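Local coordinates for hypothetical protein (Bacteroides eggerthii, PDB 4JGL) that is of unknown function, an orphan protein with a streptavidin-like fold to which two extra alpha helices have been added, at residues Gly23-Ala28 and Ala142-Lys147; Ile67-Tyr72 and His85-Val90. All coordinates share one frame; numbering follows the deposited sequence.

Contact 1. Residues Gly23-Ala28 and Ala142-Lys147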
loop_
_atom_site.group_PDB
_atom_site.type_symbol
_atom_site.label_atom_id
_atom_site.label_comp_id
_atom_site.label_asym_id
_atom_site.label_seq_id
_atom_site.Cartn_x
_atom_site.Cartn_y
_atom_site.Cartn_z
ATOM N N GLY A 23 -3.979 2.575 -7.819
ATOM C CA GLY A 23 -3.701 1.284 -7.220
ATOM C C GLY A 23 -2.528 0.580 -7.847
ATOM O O GLY A 23 -2.222 0.768 -9.029
ATOM N N TYR A 24 -1.897 -0.276 -7.053
ATOM C CA TYR A 24 -0.688 -0.986 -7.445
ATOM C C TYR A 24 -0.682 -2.378 -6.904
ATOM O O TYR A 24 -1.080 -2.617 -5.745
ATOM C CB TYR A 24 0.579 -0.281 -6.931
ATOM C CG TYR A 24 0.664 1.141 -7.386
ATOM C CD1 TYR A 24 1.175 1.458 -8.634
ATOM C CD2 TYR A 24 0.188 2.159 -6.595
ATOM C CE1 TYR A 24 1.206 2.773 -9.081
ATOM C CE2 TYR A 24 0.175 3.459 -7.047
ATOM C CZ TYR A 24 0.720 3.773 -8.259
ATOM O OH TYR A 24 0.723 5.065 -8.713
ATOM N N LEU A 25 -0.184 -3.321 -7.707
ATOM C CA LEU A 25 0.296 -4.566 -7.156
ATOM C C LEU A 25 1.748 -4.383 -6.729
ATOM O O LEU A 25 2.501 -3.635 -7.353
ATOM C CB LEU A 25 0.213 -5.678 -8.195
ATOM C CG LEU A 25 -1.209 -6.103 -8.550
ATOM C CD1 LEU A 25 -1.212 -7.116 -9.722
ATOM C CD2 LEU A 25 -1.968 -6.631 -7.353
HETATM N N MSE A 26 2.123 -5.051 -5.637
HETATM C CA MSE A 26 3.416 -4.851 -4.990
HETATM C C MSE A 26 4.114 -6.193 -4.764
HETATM O O MSE A 26 4.203 -6.683 -3.634
HETATM C CB MSE A 26 3.269 -4.115 -3.660
HETATM C CG MSE A 26 2.591 -2.738 -3.785
HETATM SE SE MSE A 26 2.616 -1.784 -2.183
HETATM C CE MSE A 26 4.572 -1.543 -2.019
ATOM N N PRO A 27 4.623 -6.790 -5.842
ATOM C CA PRO A 27 5.462 -7.977 -5.673
ATOM C C PRO A 27 6.797 -7.556 -5.045
ATOM O O PRO A 27 7.233 -6.410 -5.193
ATOM C CB PRO A 27 5.657 -8.461 -7.109
ATOM C CG PRO A 27 5.585 -7.225 -7.919
ATOM C CD PRO A 27 4.544 -6.349 -7.234
ATOM N N ALA A 28 7.440 -8.499 -4.369
ATOM C CA ALA A 28 8.750 -8.323 -3.779
ATOM C C ALA A 28 9.717 -9.274 -4.469
ATOM O O ALA A 28 9.474 -10.460 -4.523
ATOM C CB ALA A 28 8.734 -8.577 -2.267
ATOM N N ALA A 142 -5.483 -1.920 -12.047
ATOM C CA ALA A 142 -6.860 -1.545 -11.782
ATOM C C ALA A 142 -7.483 -2.387 -10.675
ATOM O O ALA A 142 -8.184 -1.856 -9.819
ATOM C CB ALA A 142 -7.694 -1.634 -13.080
ATOM N N GLU A 143 -7.247 -3.700 -10.692
ATOM C CA GLU A 143 -7.862 -4.560 -9.707
ATOM C C GLU A 143 -7.415 -4.217 -8.279
ATOM O O GLU A 143 -8.206 -4.316 -7.349
ATOM C CB GLU A 143 -7.644 -6.032 -10.067
ATOM C CG GLU A 143 -8.441 -6.438 -11.313
ATOM C CD GLU A 143 -8.182 -7.828 -11.811
ATOM O OE1 GLU A 143 -7.121 -8.399 -11.522
ATOM O OE2 GLU A 143 -9.047 -8.308 -12.554
ATOM N N ALA A 144 -6.171 -3.783 -8.103
ATOM C CA ALA A 144 -5.726 -3.369 -6.795
ATOM C C ALA A 144 -6.504 -2.143 -6.332
ATOM O O ALA A 144 -6.872 -2.012 -5.169
ATOM C CB ALA A 144 -4.196 -3.071 -6.829
ATOM N N ARG A 145 -6.728 -1.200 -7.251
ATOM C CA ARG A 145 -7.542 -0.038 -6.951
ATOM C C ARG A 145 -8.958 -0.454 -6.549
ATOM O O ARG A 145 -9.506 0.038 -5.581
ATOM C CB ARG A 145 -7.575 0.930 -8.142
ATOM C CG ARG A 145 -8.430 2.150 -7.879
ATOM C CD ARG A 145 -8.327 3.206 -8.948
ATOM N NE ARG A 145 -8.865 2.798 -10.236
ATOM C CZ ARG A 145 -10.148 2.876 -10.590
ATOM N NH1 ARG A 145 -11.094 3.264 -9.733
ATOM N NH2 ARG A 145 -10.492 2.564 -11.828
ATOM N N TYR A 146 -9.563 -1.346 -7.318
ATOM C CA TYR A 146 -10.912 -1.796 -7.007
ATOM C C TYR A 146 -10.984 -2.405 -5.614
ATOM O O TYR A 146 -11.972 -2.215 -4.890
ATOM C CB TYR A 146 -11.452 -2.810 -7.998
ATOM C CG TYR A 146 -11.398 -2.456 -9.447
ATOM C CD1 TYR A 146 -11.478 -1.142 -9.895
ATOM C CD2 TYR A 146 -11.286 -3.452 -10.388
ATOM C CE1 TYR A 146 -11.410 -0.864 -11.266
ATOM C CE2 TYR A 146 -11.226 -3.186 -11.713
ATOM C CZ TYR A 146 -11.297 -1.900 -12.161
ATOM O OH TYR A 146 -11.221 -1.664 -13.528
ATOM N N LYS A 147 -9.952 -3.149 -5.233
ATOM C CA LYS A 147 -9.916 -3.825 -3.937
ATOM C C LYS A 147 -9.940 -2.813 -2.802
ATOM O O LYS A 147 -10.713 -2.936 -1.855
ATOM C CB LYS A 147 -8.696 -4.735 -3.856
ATOM C CG LYS A 147 -8.638 -5.617 -2.637
ATOM C CD LYS A 147 -7.359 -6.458 -2.677
ATOM C CE LYS A 147 -7.317 -7.542 -1.626
ATOM N NZ LYS A 147 -8.305 -8.628 -1.835
#

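Contact 2. Residues Ile67-Tyr72 and His85-Val90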
loop_
_atom_site.group_PDB
_atom_site.type_symbol
_atom_site.label_atom_id
_atom_site.label_comp_id
_atom_site.label_asym_id
_atom_site.label_seq_id
_atom_site.Cartn_x
_atom_site.Cartn_y
_atom_site.Cartn_z
ATOM N N ILE A 67 -3.113 -3.099 6.910
ATOM C CA ILE A 67 -2.919 -1.933 6.071
ATOM C C ILE A 67 -2.090 -0.876 6.780
ATOM O O ILE A 67 -2.489 -0.321 7.810
ATOM C CB ILE A 67 -4.250 -1.334 5.612
ATOM C CG1 ILE A 67 -5.138 -2.431 5.017
ATOM C CG2 ILE A 67 -3.991 -0.204 4.600
ATOM C CD1 ILE A 67 -6.505 -1.967 4.645
ATOM N N ASN A 68 -0.924 -0.609 6.233
ATOM C CA ASN A 68 -0.133 0.515 6.706
ATOM C C ASN A 68 -0.580 1.797 5.999
ATOM O O ASN A 68 -0.670 1.826 4.763
ATOM C CB ASN A 68 1.368 0.273 6.471
ATOM C CG ASN A 68 2.042 -0.525 7.596
ATOM O OD1 ASN A 68 1.652 -0.439 8.756
ATOM N ND2 ASN A 68 3.075 -1.303 7.243
ATOM N N ILE A 69 -0.868 2.823 6.792
ATOM C CA ILE A 69 -1.126 4.167 6.286
ATOM C C ILE A 69 0.169 4.935 6.467
ATOM O O ILE A 69 0.618 5.187 7.601
ATOM C CB ILE A 69 -2.247 4.878 7.046
ATOM C CG1 ILE A 69 -3.570 4.121 6.935
ATOM C CG2 ILE A 69 -2.416 6.299 6.479
ATOM C CD1 ILE A 69 -4.632 4.629 7.925
ATOM N N TYR A 70 0.807 5.250 5.347
ATOM C CA TYR A 70 1.989 6.102 5.279
ATOM C C TYR A 70 1.547 7.488 4.866
ATOM O O TYR A 70 0.619 7.634 4.062
ATOM C CB TYR A 70 2.982 5.607 4.206
ATOM C CG TYR A 70 3.693 4.311 4.526
ATOM C CD1 TYR A 70 3.150 3.062 4.241
ATOM C CD2 TYR A 70 4.963 4.333 5.054
ATOM C CE1 TYR A 70 3.865 1.903 4.538
ATOM C CE2 TYR A 70 5.649 3.203 5.347
ATOM C CZ TYR A 70 5.108 1.983 5.113
ATOM O OH TYR A 70 5.837 0.833 5.408
ATOM N N THR A 71 2.277 8.500 5.331
ATOM C CA THR A 71 2.205 9.802 4.706
ATOM C C THR A 71 3.302 9.881 3.650
ATOM O O THR A 71 4.324 9.216 3.777
ATOM C CB THR A 71 2.347 10.926 5.744
ATOM O OG1 THR A 71 3.585 10.781 6.438
ATOM C CG2 THR A 71 1.190 10.883 6.724
ATOM N N TYR A 72 3.096 10.642 2.582
ATOM C CA TYR A 72 4.127 10.751 1.558
ATOM C C TYR A 72 4.267 12.180 1.087
ATOM O O TYR A 72 3.325 12.982 1.157
ATOM C CB TYR A 72 3.915 9.818 0.355
ATOM C CG TYR A 72 2.984 10.322 -0.708
ATOM C CD1 TYR A 72 1.625 10.093 -0.638
ATOM C CD2 TYR A 72 3.465 11.042 -1.795
ATOM C CE1 TYR A 72 0.776 10.529 -1.621
ATOM C CE2 TYR A 72 2.621 11.500 -2.772
ATOM C CZ TYR A 72 1.278 11.237 -2.689
ATOM O OH TYR A 72 0.410 11.683 -3.656
ATOM N N HIS A 85 0.173 4.838 10.620
ATOM C CA HIS A 85 -0.639 3.943 11.420
ATOM C C HIS A 85 -0.786 2.622 10.706
ATOM O O HIS A 85 -0.543 2.520 9.511
ATOM C CB HIS A 85 -2.013 4.564 11.702
ATOM C CG HIS A 85 -1.963 5.662 12.712
ATOM N ND1 HIS A 85 -1.474 6.914 12.409
ATOM C CD2 HIS A 85 -2.287 5.681 14.026
ATOM C CE1 HIS A 85 -1.509 7.662 13.503
ATOM N NE2 HIS A 85 -2.009 6.941 14.492
ATOM N N PHE A 86 -1.220 1.619 11.450
ATOM C CA PHE A 86 -1.502 0.279 10.958
ATOM C C PHE A 86 -2.916 -0.096 11.339
ATOM O O PHE A 86 -3.292 -0.018 12.509
ATOM C CB PHE A 86 -0.507 -0.708 11.566
ATOM C CG PHE A 86 -0.755 -2.132 11.160
ATOM C CD1 PHE A 86 -0.449 -2.582 9.901
ATOM C CD2 PHE A 86 -1.348 -3.002 12.054
ATOM C CE1 PHE A 86 -0.727 -3.910 9.533
ATOM C CE2 PHE A 86 -1.570 -4.326 11.699
ATOM C CZ PHE A 86 -1.273 -4.743 10.441
ATOM N N VAL A 87 -3.688 -0.506 10.351
ATOM C CA VAL A 87 -5.055 -0.928 10.530
ATOM C C VAL A 87 -5.142 -2.404 10.250
ATOM O O VAL A 87 -4.665 -2.868 9.215
ATOM C CB VAL A 87 -5.995 -0.196 9.578
ATOM C CG1 VAL A 87 -7.443 -0.634 9.788
ATOM C CG2 VAL A 87 -5.858 1.314 9.738
HETATM N N MSE A 88 -5.735 -3.156 11.164
HETATM C CA MSE A 88 -5.925 -4.583 10.990
HETATM C C MSE A 88 -7.421 -4.845 10.866
HETATM O O MSE A 88 -8.208 -4.332 11.656
HETATM C CB MSE A 88 -5.295 -5.311 12.179
HETATM C CG MSE A 88 -5.163 -6.818 12.047
HETATM SE SE MSE A 88 -3.980 -7.596 13.454
HETATM C CE MSE A 88 -5.197 -7.437 14.958
ATOM N N ILE A 89 -7.799 -5.630 9.856
ATOM C CA ILE A 89 -9.185 -5.939 9.554
ATOM C C ILE A 89 -9.338 -7.453 9.524
ATOM O O ILE A 89 -8.803 -8.104 8.629
ATOM C CB ILE A 89 -9.649 -5.335 8.221
ATOM C CG1 ILE A 89 -9.375 -3.832 8.211
ATOM C CG2 ILE A 89 -11.125 -5.639 7.988
ATOM C CD1 ILE A 89 -9.824 -3.083 6.958
ATOM N N VAL A 90 -9.993 -8.001 10.538
ATOM C CA VAL A 90 -10.019 -9.435 10.766
ATOM C C VAL A 90 -11.449 -9.951 10.652
ATOM O O VAL A 90 -12.280 -9.589 11.470
ATOM C CB VAL A 90 -9.439 -9.807 12.151
ATOM C CG1 VAL A 90 -9.475 -11.304 12.361
ATOM C CG2 VAL A 90 -8.015 -9.303 12.288
#

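Contact 1. Residues Gly23-Ala28 and Ala142-Lys147
Close packing of a helix against a strand backbone brings Ala144 and Arg145 up to Gly23, Tyr24 and Leu25, where the first turns of helix 142-153 lie over strand 22-29. The two axes come within 5.7 Å at an angle of 109°, so the helix runs across the strand and only a short length of each takes part. Gly23 lies where they are nearest: its CA is 3.9 Å from Arg145 N, and, having no side chain, the glycine puts nothing between the two backbones. Ala144 points its methyl at the strand, CB standing 3.3 Å from the carbonyl O of Tyr24, while Leu25 CD2 reaches the same CB at 4.2 Å. The bond from CA to CB of Leu25 does not aim at the helix, but the end of the chain comes nearer and its CD2 methyl touches. Arg145 contributes its root alone, CB lying 4.0 Å from Gly23 CA. With CG anti to the backbone N (chi1 179°), its chain leads away from the strand; NH1 forms a salt bridge with Glu149 one turn on, and NE bonds to an unidentified ligand. Tyr24 turns its ring to the other side of the strand, where OH bonds to Ser22 OG. Strand 135-140 pairs with this strand and leads through Asp141, whose OD2 accepts a bond from Ala144 N, into the helix. Across the contact itself the chemistry is wholly that of van der Waals packing, which implies that small residues set the spacing, while polar groups find their partners elsewhere.

Contact 2. Residues Ile67-Tyr72 and His85-Val90
Ile67 N donates to Val87 O at 2.8 Å with an N-H...O angle of 170°. The return bond, Val87 N to Ile67 O, is also 2.8 Å, which makes Ile67 and Val87 an antiparallel hydrogen-bonded pair. Two residues along, Ile69 N donates to His85 O at 2.8 Å, whereas the reverse bond from His85 N to Ile69 O is longer, 3.1 Å, and more bent. Between these pairs Asn68 and Phe86 form a non-hydrogen-bonded pair, and the backbone adds a CA-H...O contact from Phe86 CA to Ile67 O. On their face of the sheet, in the Asn68 conformer given here, one of two deposited, the amide meets the Phe86 ring at its edge: OD1 lies near the ring plane, 3.2 Å from CD1, so in this conformer the carbonyl oxygen faces the aromatic C-H rim and not the pi cloud. The amide and ring planes are then 65° apart. Phe86 has CG anti to its own N, which lays the ring alongside the neighbouring strand, within reach of that oxygen. The face that bears Ile67, Ile69, Val87 and His85 is apolar apart from His85, whose ring end leads away from strand 67-72 and whose ND1 bonds to Tyr167 OH. There Ile69 CD1 meets Val87 CG2 at 4.0 Å, a touch between branch ends. Helix 158-165 packs on this side, with Phe160 against Ile67 and Leu163 against both Ile69 and Val87. Alternating pairs, reciprocal bonds and a strand angle of 155° show a twisted antiparallel pair, and since strands 64-75 and 78-92 follow one another directly in the chain, they form a beta hairpin of the streptavidin-like sheet.

How the contacts relate
Both contacts reach the same curled antiparallel sheet, on opposite sides of the chain's centre. Their centres are 15 Å apart, and their nearest atoms, about 7 Å apart, do not touch. Contact 2 is local, with 12 residues between its segments; it is nested within the 113-residue stretch that contact 1 closes. Strands 44-49 and 54-61 link the two through successive antiparallel pairing, from strand 22-29 to strand 64-75. Helix 142-153 takes part in contact 1, whereas helix 158-165 lies beside contact 2 without belonging to its segments. An unidentified ligand, probably from the crystallisation liquor, sits about 3 Å from the Arg145 side chain; a calcium ion about 10 Å from that of Tyr24 belongs to neither contact.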